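Local coordinates for entry-fusion complex associated protein OPG083 (Vaccinia virus, PDB 6CJ6) that forms part of the eleven-protein poxvirus entry-fusion complex, which fuses viral and cellular membranes and opens a pore that admits the virion core to the cytoplasm, at residues C33-G38 with D118-D123; R50-C55 with Q138-G143; S57-S62 with T142-A147. All coordinates share one frame; numbering follows the deposited sequence.

Contact 1. Residues C33-G38 with D118-D123; sequences CAIHIG and DIQKLD. With EDO (1,2-ethanediol), chain P; MOH (methanol), chain B.
His36 and Ile37 pair in parallel with Ile119 and Gln120, the axes of strand segments 36-38 and 119-123 converging at 60° to within 4.6 Å. Three backbone hydrogen bonds join them: His36 N to Asp118 O, Gln120 N to His36 O (2.8 Å) and Gly38 N to Gln120 O. Asp118 O also takes a CA-H...O contact from Ile35 CA, and Ile35 CG1 packs against it. With CG1 of Ile35 anti to the backbone N (chi1 -151°), the extended branch carries CD1 onto the Gln120 side chain, 3.5 Å from its OE1. The carboxamide beyond is fixed at both ends by helix 145-158, OE1 receiving Asn148 ND2 and NE2 donating to Ala145 O. Strand 119-127 is the middle member of a small parallel sheet, flanked by 36-41 and 43-44, and the helix covers the face that bears Ile37 and Gln120. On that face Ile37 CD1 meets Leu122 CD2 at 4.0 Å and passes slightly farther from Gln120 CG. His36 and Ile119 occupy the other face. The imidazole of His36, with CG beside the backbone N (chi1 -67°), hydrogen-bonds through NE2 in the ring plane to O2 of an ethanediol, 2.8 Å, in an almost straight bond. The same diol places C2 3.2 Å from Cys33 SG, whose disulfide partner is Cys55.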
loop_
_atom_site.group_PDB
_atom_site.type_symbol
_atom_site.label_atom_id
_atom_site.label_comp_id
_atom_site.label_asym_id
_atom_site.label_seq_id
_atom_site.Cartn_x
_atom_site.Cartn_y
_atom_site.Cartn_z
ATOM N N CYS A 33 -14.882 9.964 5.485
ATOM C CA CYS A 33 -13.429 9.841 5.508
ATOM C C CYS A 33 -12.858 10.812 6.532
ATOM O O CYS A 33 -12.892 12.031 6.329
ATOM C CB CYS A 33 -12.827 10.116 4.127
ATOM S SG CYS A 33 -13.188 8.876 2.856
ATOM N N ALA A 34 -12.347 10.279 7.643
ATOM C CA ALA A 34 -11.814 11.128 8.700
ATOM C C ALA A 34 -10.524 11.822 8.290
ATOM O O ALA A 34 -10.174 12.851 8.878
ATOM C CB ALA A 34 -11.582 10.302 9.966
ATOM N N ILE A 35 -9.813 11.285 7.300
ATOM C CA ILE A 35 -8.541 11.838 6.855
ATOM C C ILE A 35 -8.479 11.744 5.337
ATOM O O ILE A 35 -9.135 10.900 4.718
ATOM C CB ILE A 35 -7.342 11.126 7.529
ATOM C CG1 ILE A 35 -6.148 12.075 7.651
ATOM C CG2 ILE A 35 -6.948 9.877 6.757
ATOM C CD1 ILE A 35 -4.959 11.477 8.367
ATOM N N HIS A 36 -7.693 12.633 4.733
ATOM C CA HIS A 36 -7.518 12.667 3.288
ATOM C C HIS A 36 -6.041 12.792 2.949
ATOM O O HIS A 36 -5.249 13.325 3.731
ATOM C CB HIS A 36 -8.281 13.832 2.654
ATOM C CG HIS A 36 -9.768 13.696 2.739
ATOM N ND1 HIS A 36 -10.495 14.136 3.824
ATOM C CD2 HIS A 36 -10.664 13.161 1.876
ATOM C CE1 HIS A 36 -11.777 13.881 3.624
ATOM N NE2 HIS A 36 -11.906 13.290 2.450
ATOM N N ILE A 37 -5.680 12.287 1.773
ATOM C CA ILE A 37 -4.317 12.410 1.264
ATOM C C ILE A 37 -4.200 13.768 0.583
ATOM O O ILE A 37 -4.840 14.014 -0.443
ATOM C CB ILE A 37 -3.975 11.276 0.294
ATOM C CG1 ILE A 37 -4.160 9.919 0.971
ATOM C CG2 ILE A 37 -2.548 11.430 -0.214
ATOM C CD1 ILE A 37 -3.255 9.702 2.155
ATOM N N GLY A 38 -3.389 14.653 1.149
ATOM C CA GLY A 38 -3.262 15.986 0.599
ATOM C C GLY A 38 -1.844 16.349 0.214
ATOM O O GLY A 38 -1.557 17.508 -0.092
ATOM N N ASP A 118 -6.686 16.690 9.585
ATOM C CA ASP A 118 -7.410 15.889 8.605
ATOM C C ASP A 118 -6.621 15.588 7.336
ATOM O O ASP A 118 -7.129 14.849 6.487
ATOM C CB ASP A 118 -8.704 16.604 8.206
ATOM C CG ASP A 118 -9.670 16.761 9.363
ATOM O OD1 ASP A 118 -9.498 17.702 10.166
ATOM O OD2 ASP A 118 -10.607 15.941 9.464
ATOM N N ILE A 119 -5.426 16.145 7.165
ATOM C CA ILE A 119 -4.646 15.971 5.943
ATOM C C ILE A 119 -3.421 15.128 6.263
ATOM O O ILE A 119 -2.732 15.373 7.261
ATOM C CB ILE A 119 -4.268 17.322 5.305
ATOM C CG1 ILE A 119 -5.305 17.735 4.256
ATOM C CG2 ILE A 119 -2.903 17.260 4.641
ATOM C CD1 ILE A 119 -6.724 17.796 4.768
ATOM N N GLN A 120 -3.155 14.132 5.419
ATOM C CA GLN A 120 -2.035 13.219 5.597
ATOM C C GLN A 120 -1.064 13.369 4.435
ATOM O O GLN A 120 -1.484 13.442 3.276
ATOM C CB GLN A 120 -2.529 11.769 5.688
ATOM C CG GLN A 120 -1.428 10.715 5.734
ATOM C CD GLN A 120 -1.841 9.475 6.505
ATOM O OE1 GLN A 120 -3.023 9.138 6.567
ATOM N NE2 GLN A 120 -0.868 8.799 7.111
ATOM N N LYS A 121 0.227 13.427 4.752
ATOM C CA LYS A 121 1.282 13.345 3.753
ATOM C C LYS A 121 1.647 11.880 3.554
ATOM O O LYS A 121 1.651 11.098 4.508
ATOM C CB LYS A 121 2.514 14.124 4.224
ATOM C CG LYS A 121 3.714 14.053 3.288
ATOM C CD LYS A 121 4.860 13.244 3.888
ATOM C CE LYS A 121 5.432 13.924 5.121
ATOM N NZ LYS A 121 6.565 13.161 5.712
ATOM N N LEU A 122 1.940 11.507 2.310
ATOM C CA LEU A 122 2.291 10.132 1.980
ATOM C C LEU A 122 3.578 10.111 1.169
ATOM O O LEU A 122 3.691 10.813 0.159
ATOM C CB LEU A 122 1.161 9.449 1.202
ATOM C CG LEU A 122 0.974 7.971 1.554
ATOM C CD1 LEU A 122 0.813 7.819 3.057
ATOM C CD2 LEU A 122 -0.223 7.386 0.833
ATOM N N ASP A 123 4.539 9.300 1.611
ATOM C CA ASP A 123 5.847 9.182 0.971
ATOM C C ASP A 123 5.855 7.896 0.149
ATOM O O ASP A 123 5.743 6.798 0.703
ATOM C CB ASP A 123 6.942 9.158 2.038
ATOM C CG ASP A 123 8.346 9.119 1.455
ATOM O OD1 ASP A 123 8.494 9.102 0.215
ATOM O OD2 ASP A 123 9.311 9.106 2.247
HETATM C C1 EDO P . -15.394 10.588 0.359
HETATM O O1 EDO P . -15.097 9.396 -0.377
HETATM C C2 EDO P . -14.103 11.181 0.910
HETATM O O2 EDO P . -14.364 12.489 1.432
HETATM C C MOH B . -2.559 19.897 1.624
HETATM O O MOH B . -3.556 19.557 0.683
#

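Contact 2. Residues R50-C55 with Q138-G143; sequences RITNKC and QIVNTG. With PDO (1,3-propandiol), chain C; MOH (methanol), chain D.
Lys54 lays its CB against CG2 of Val140 at 3.7 Å, the two side chains crossing at about a right angle, and bends at chi3 and chi4 so that NZ folds back to the same methyl. This contact belongs to a parallel sheet in which strand 133-141 runs between strand 5-6 and strand 47-53; the axes of strand segments 50-53 and 138-141 are inclined by 19°. Backbone bonds alternate along the pair, from Ile139 N to Arg50 O, from Thr52 N to Ile139 O and from Asn141 N to Thr52 O, and Lys54 N to Asn141 O continues the pattern past the last paired strand residues. Arg50 and Gln138 touch through aliphatic carbons, CB to CG, while the Arg50 chain, bent at chi2, carries the guanidinium off from Gln138. On the face of Thr52 and Val140, a propanediol O1 accepts from Lys54 NZ at 3.2 Å. The same O1 also takes a weak bond from Thr52 OG1. Beyond the strands, Cys55 CB sits 3.3 Å from Thr142 O, and its SG lies beside the backbone of Gly143. Gly143 has a positive phi, and its N donates to Asn141 OD1 (2.9 Å) from above the carbonyl plane, closing an Asx turn that leads out of the strand. Asn141 OD1 also receives Asn148 ND2, and ND2 gives a proton to Ile35 O. With CG of Asn141 anti to the backbone N (chi1 174°), ND2 also donates to Asn53 OD1 at 2.7 Å, nearly straight, the acceptor lying in the donor's amide plane although the two amides are turned 83° apart.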
loop_
_atom_site.group_PDB
_atom_site.type_symbol
_atom_site.label_atom_id
_atom_site.label_comp_id
_atom_site.label_asym_id
_atom_site.label_seq_id
_atom_site.Cartn_x
_atom_site.Cartn_y
_atom_site.Cartn_z
ATOM N N ARG A 50 -2.109 7.307 -9.250
ATOM C CA ARG A 50 -3.565 7.175 -9.263
ATOM C C ARG A 50 -4.038 7.262 -7.815
ATOM O O ARG A 50 -3.944 6.286 -7.065
ATOM C CB ARG A 50 -3.993 5.861 -9.908
ATOM C CG ARG A 50 -4.191 5.940 -11.411
ATOM C CD ARG A 50 -5.647 6.210 -11.762
ATOM N NE ARG A 50 -5.834 6.416 -13.197
ATOM C CZ ARG A 50 -6.990 6.260 -13.834
ATOM N NH1 ARG A 50 -8.073 5.881 -13.168
ATOM N NH2 ARG A 50 -7.062 6.471 -15.140
ATOM N N ILE A 51 -4.542 8.428 -7.423
ATOM C CA ILE A 51 -4.961 8.682 -6.050
ATOM C C ILE A 51 -6.479 8.596 -5.993
ATOM O O ILE A 51 -7.176 9.287 -6.746
ATOM C CB ILE A 51 -4.460 10.049 -5.560
ATOM C CG1 ILE A 51 -2.961 10.183 -5.829
ATOM C CG2 ILE A 51 -4.760 10.222 -4.075
ATOM C CD1 ILE A 51 -2.444 11.598 -5.740
ATOM N N THR A 52 -6.990 7.740 -5.108
ATOM C CA THR A 52 -8.421 7.537 -4.943
ATOM C C THR A 52 -8.745 7.405 -3.463
ATOM O O THR A 52 -7.922 6.945 -2.667
ATOM C CB THR A 52 -8.893 6.255 -5.640
ATOM O OG1 THR A 52 -8.152 5.137 -5.129
ATOM C CG2 THR A 52 -8.700 6.353 -7.149
ATOM N N ASN A 53 -9.957 7.809 -3.104
ATOM C CA ASN A 53 -10.470 7.629 -1.756
ATOM C C ASN A 53 -11.430 6.449 -1.738
ATOM O O ASN A 53 -12.251 6.283 -2.645
ATOM C CB ASN A 53 -11.181 8.891 -1.268
ATOM C CG ASN A 53 -10.233 10.060 -1.093
ATOM O OD1 ASN A 53 -9.656 10.254 -0.023
ATOM N ND2 ASN A 53 -10.065 10.846 -2.148
ATOM N N LYS A 54 -11.309 5.622 -0.703
ATOM C CA LYS A 54 -12.152 4.447 -0.538
ATOM C C LYS A 54 -12.155 4.077 0.936
ATOM O O LYS A 54 -11.778 2.961 1.309
ATOM C CB LYS A 54 -11.616 3.287 -1.380
ATOM C CG LYS A 54 -12.680 2.518 -2.146
ATOM C CD LYS A 54 -12.064 1.492 -3.096
ATOM C CE LYS A 54 -11.612 2.116 -4.415
ATOM N NZ LYS A 54 -10.376 2.944 -4.300
ATOM N N CYS A 55 -12.567 5.016 1.779
ATOM C CA CYS A 55 -12.409 4.858 3.213
ATOM C C CYS A 55 -13.462 3.921 3.787
ATOM O O CYS A 55 -14.513 3.672 3.191
ATOM C CB CYS A 55 -12.473 6.209 3.916
ATOM S SG CYS A 55 -11.692 7.527 2.982
ATOM N N GLN A 138 -0.865 3.156 -7.834
ATOM C CA GLN A 138 -2.200 3.428 -7.317
ATOM C C GLN A 138 -2.144 3.568 -5.800
ATOM O O GLN A 138 -1.801 2.613 -5.095
ATOM C CB GLN A 138 -3.146 2.298 -7.712
ATOM C CG GLN A 138 -3.441 2.248 -9.194
ATOM C CD GLN A 138 -3.743 0.850 -9.675
ATOM O OE1 GLN A 138 -2.832 0.064 -9.942
ATOM N NE2 GLN A 138 -5.026 0.527 -9.786
ATOM N N ILE A 139 -2.482 4.753 -5.301
ATOM C CA ILE A 139 -2.490 5.048 -3.873
ATOM C C ILE A 139 -3.938 5.266 -3.455
ATOM O O ILE A 139 -4.617 6.156 -3.985
ATOM C CB ILE A 139 -1.614 6.268 -3.538
ATOM C CG1 ILE A 139 -0.148 5.855 -3.377
ATOM C CG2 ILE A 139 -2.087 6.944 -2.265
ATOM C CD1 ILE A 139 0.566 5.551 -4.666
ATOM N N VAL A 140 -4.416 4.455 -2.515
ATOM C CA VAL A 140 -5.803 4.508 -2.066
ATOM C C VAL A 140 -5.843 4.994 -0.625
ATOM O O VAL A 140 -5.148 4.453 0.244
ATOM C CB VAL A 140 -6.517 3.154 -2.240
ATOM C CG1 VAL A 140 -5.714 2.028 -1.611
ATOM C CG2 VAL A 140 -7.918 3.213 -1.649
ATOM N N ASN A 141 -6.646 6.025 -0.377
ATOM C CA ASN A 141 -6.873 6.535 0.968
ATOM C C ASN A 141 -8.039 5.776 1.585
ATOM O O ASN A 141 -9.134 5.748 1.014
ATOM C CB ASN A 141 -7.214 8.022 0.921
ATOM C CG ASN A 141 -7.603 8.571 2.281
ATOM O OD1 ASN A 141 -7.034 8.180 3.302
ATOM N ND2 ASN A 141 -8.587 9.465 2.306
ATOM N N THR A 142 -7.815 5.166 2.748
ATOM C CA THR A 142 -8.898 4.528 3.486
ATOM C C THR A 142 -9.352 5.344 4.691
ATOM O O THR A 142 -9.979 4.793 5.601
ATOM C CB THR A 142 -8.542 3.099 3.895
ATOM O OG1 THR A 142 -7.300 3.093 4.611
ATOM C CG2 THR A 142 -8.468 2.198 2.667
ATOM N N GLY A 143 -9.062 6.642 4.711
ATOM C CA GLY A 143 -9.562 7.498 5.766
ATOM C C GLY A 143 -9.031 7.196 7.145
ATOM O O GLY A 143 -9.644 7.596 8.137
HETATM C C1 PDO C . -9.705 2.331 -8.490
HETATM O O1 PDO C . -9.255 2.911 -7.348
HETATM C C2 PDO C . -10.736 1.298 -8.357
HETATM C C3 PDO C . -10.299 -0.044 -8.826
HETATM O O3 PDO C . -10.055 0.125 -10.142
HETATM C C MOH D . -5.190 1.499 3.194
HETATM O O MOH D . -4.635 2.795 3.089
#

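Contact 3. Residues S57-S62 with T142-A147; sequences SNSRLS and TGSAEA. Unlike the reference sequence in segment 142-147: Ala147 (reference Arg). With MOH (methanol), chain D.
Ser62 presses its CB against CB of Ala147 at 3.8 Å, the close van der Waals approach of a small contact between the first turns of two helices. Ala147 stands where the reference sequence has arginine. Alongside, Ser59 brings its CB to 3.5 Å from Ser144 OG and to 3.8 Å from Glu146 CG, so a methylene of one helix start meets the N-cap of the other. That cap is firmly made: Ser144 OG, anti to the backbone N (chi1 160°), accepts Ala147 N at 3.1 Å and 170°, and in turn donates to Glu146 OE2 at 2.8 Å, using the anti lone pair of the carboxylate. Asn58 caps the partner helix more loosely, its OD1 taking only a weak bond from Leu61 N.

Toward Thr142 the packing is looser, and a single water sits between buried hydroxyls: Ser62 OG and Thr142 OG1 stand 3.8 Å apart without a direct bond. The water is hydrogen-bonded to both and donates to Thr142 O at 2.6 Å. No direct hydrogen bond crosses the contact, and just 173 Å² is buried. A methanol lies by Thr142 and Ala147. Tyr18 of helix 10-24 touches both Ser62 and Thr142, Glu146 packs on Asn108 and Ala111 of helix 102-113, and the contact thus joins the start of helix 59-74 to the turn between strand 133-141 and helix 145-158.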
loop_
_atom_site.group_PDB
_atom_site.type_symbol
_atom_site.label_atom_id
_atom_site.label_comp_id
_atom_site.label_asym_id
_atom_site.label_seq_id
_atom_site.Cartn_x
_atom_site.Cartn_y
_atom_site.Cartn_z
ATOM N N SER A 57 -14.755 1.821 7.841
ATOM C CA SER A 57 -15.091 2.093 9.233
ATOM C C SER A 57 -13.864 2.049 10.134
ATOM O O SER A 57 -13.700 2.915 11.004
ATOM C CB SER A 57 -16.160 1.111 9.711
ATOM O OG SER A 57 -15.946 -0.180 9.165
ATOM N N ASN A 58 -12.988 1.063 9.950
ATOM C CA ASN A 58 -11.913 0.847 10.904
ATOM C C ASN A 58 -10.639 0.386 10.208
ATOM O O ASN A 58 -10.672 -0.207 9.129
ATOM C CB ASN A 58 -12.323 -0.155 11.986
ATOM C CG ASN A 58 -13.002 -1.381 11.419
ATOM O OD1 ASN A 58 -12.692 -1.821 10.314
ATOM N ND2 ASN A 58 -13.947 -1.934 12.170
ATOM N N SER A 59 -9.510 0.658 10.863
ATOM C CA SER A 59 -8.213 0.330 10.287
ATOM C C SER A 59 -7.905 -1.158 10.384
ATOM O O SER A 59 -7.142 -1.685 9.563
ATOM C CB SER A 59 -7.121 1.152 10.969
ATOM O OG SER A 59 -7.188 1.009 12.377
ATOM N N ARG A 60 -8.476 -1.849 11.378
ATOM C CA ARG A 60 -8.231 -3.282 11.520
ATOM C C ARG A 60 -8.690 -4.046 10.285
ATOM O O ARG A 60 -8.016 -4.983 9.840
ATOM C CB ARG A 60 -8.927 -3.825 12.769
ATOM C CG ARG A 60 -8.182 -3.592 14.077
ATOM C CD ARG A 60 -6.978 -4.518 14.233
ATOM N NE ARG A 60 -7.290 -5.909 13.925
ATOM C CZ ARG A 60 -6.625 -6.650 13.044
ATOM N NH1 ARG A 60 -5.594 -6.141 12.389
ATOM N NH2 ARG A 60 -6.983 -7.910 12.829
ATOM N N LEU A 61 -9.841 -3.668 9.722
ATOM C CA LEU A 61 -10.300 -4.303 8.490
ATOM C C LEU A 61 -9.374 -3.972 7.329
ATOM O O LEU A 61 -9.113 -4.824 6.472
ATOM C CB LEU A 61 -11.731 -3.867 8.178
ATOM C CG LEU A 61 -12.308 -4.238 6.811
ATOM C CD1 LEU A 61 -12.303 -5.748 6.607
ATOM C CD2 LEU A 61 -13.714 -3.671 6.658
ATOM N N SER A 62 -8.877 -2.735 7.283
ATOM C CA SER A 62 -7.927 -2.351 6.247
ATOM C C SER A 62 -6.679 -3.221 6.321
ATOM O O SER A 62 -6.305 -3.880 5.346
ATOM C CB SER A 62 -7.568 -0.871 6.397
ATOM O OG SER A 62 -8.713 -0.046 6.284
ATOM N N THR A 142 -7.815 5.166 2.748
ATOM C CA THR A 142 -8.898 4.528 3.486
ATOM C C THR A 142 -9.352 5.344 4.691
ATOM O O THR A 142 -9.979 4.793 5.601
ATOM C CB THR A 142 -8.542 3.099 3.895
ATOM O OG1 THR A 142 -7.300 3.093 4.611
ATOM C CG2 THR A 142 -8.468 2.198 2.667
ATOM N N GLY A 143 -9.062 6.642 4.711
ATOM C CA GLY A 143 -9.562 7.498 5.766
ATOM C C GLY A 143 -9.031 7.196 7.145
ATOM O O GLY A 143 -9.644 7.596 8.137
ATOM N N SER A 144 -7.907 6.497 7.238
ATOM C CA SER A 144 -7.251 6.232 8.508
ATOM C C SER A 144 -5.778 6.568 8.364
ATOM O O SER A 144 -5.138 6.155 7.393
ATOM C CB SER A 144 -7.404 4.764 8.902
ATOM O OG SER A 144 -6.428 4.392 9.847
ATOM N N ALA A 145 -5.245 7.322 9.325
ATOM C CA ALA A 145 -3.823 7.636 9.299
ATOM C C ALA A 145 -2.980 6.381 9.487
ATOM O O ALA A 145 -1.923 6.235 8.863
ATOM C CB ALA A 145 -3.492 8.677 10.367
ATOM N N GLU A 146 -3.434 5.457 10.336
ATOM C CA GLU A 146 -2.643 4.257 10.588
ATOM C C GLU A 146 -2.684 3.304 9.401
ATOM O O GLU A 146 -1.668 2.682 9.063
ATOM C CB GLU A 146 -3.069 3.573 11.894
ATOM C CG GLU A 146 -4.556 3.641 12.215
ATOM C CD GLU A 146 -4.972 4.963 12.847
ATOM O OE1 GLU A 146 -4.505 5.273 13.963
ATOM O OE2 GLU A 146 -5.760 5.699 12.220
ATOM N N ALA A 147 -3.839 3.185 8.741
ATOM C CA ALA A 147 -3.919 2.333 7.557
ATOM C C ALA A 147 -3.142 2.929 6.390
ATOM O O ALA A 147 -2.468 2.200 5.654
ATOM C CB ALA A 147 -5.377 2.083 7.172
HETATM C C MOH D . -5.190 1.499 3.194
HETATM O O MOH D . -4.635 2.795 3.089
HETATM O O HOH W 1 -8.965 2.912 7.101
#

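Contacts 1 and 2, about 10 Å apart between centres, each pair two strands within one of the two parallel sheets, which the Cys33-Cys55 disulfide (SG to SG 2.0 Å) ties together; the bond from Asn141 to Ile35 is a second tie. Contact 3 continues from contact 2 through the shared Thr142 and Gly143, and the methanol touching Thr142 adjoins both. Contacts 1 and 3, about 12 Å between centres, meet where Ile35 CD1 packs on Ala145 CB at 3.7 Å and Ile35 CG2 on Gly143 C at 3.4 Å. Gln120 and Lys121 of contact 1, with Tyr110 and Asn114, line the site of a bound 2-(2-methoxyethoxy)ethanol, probably from the crystallisation liquor.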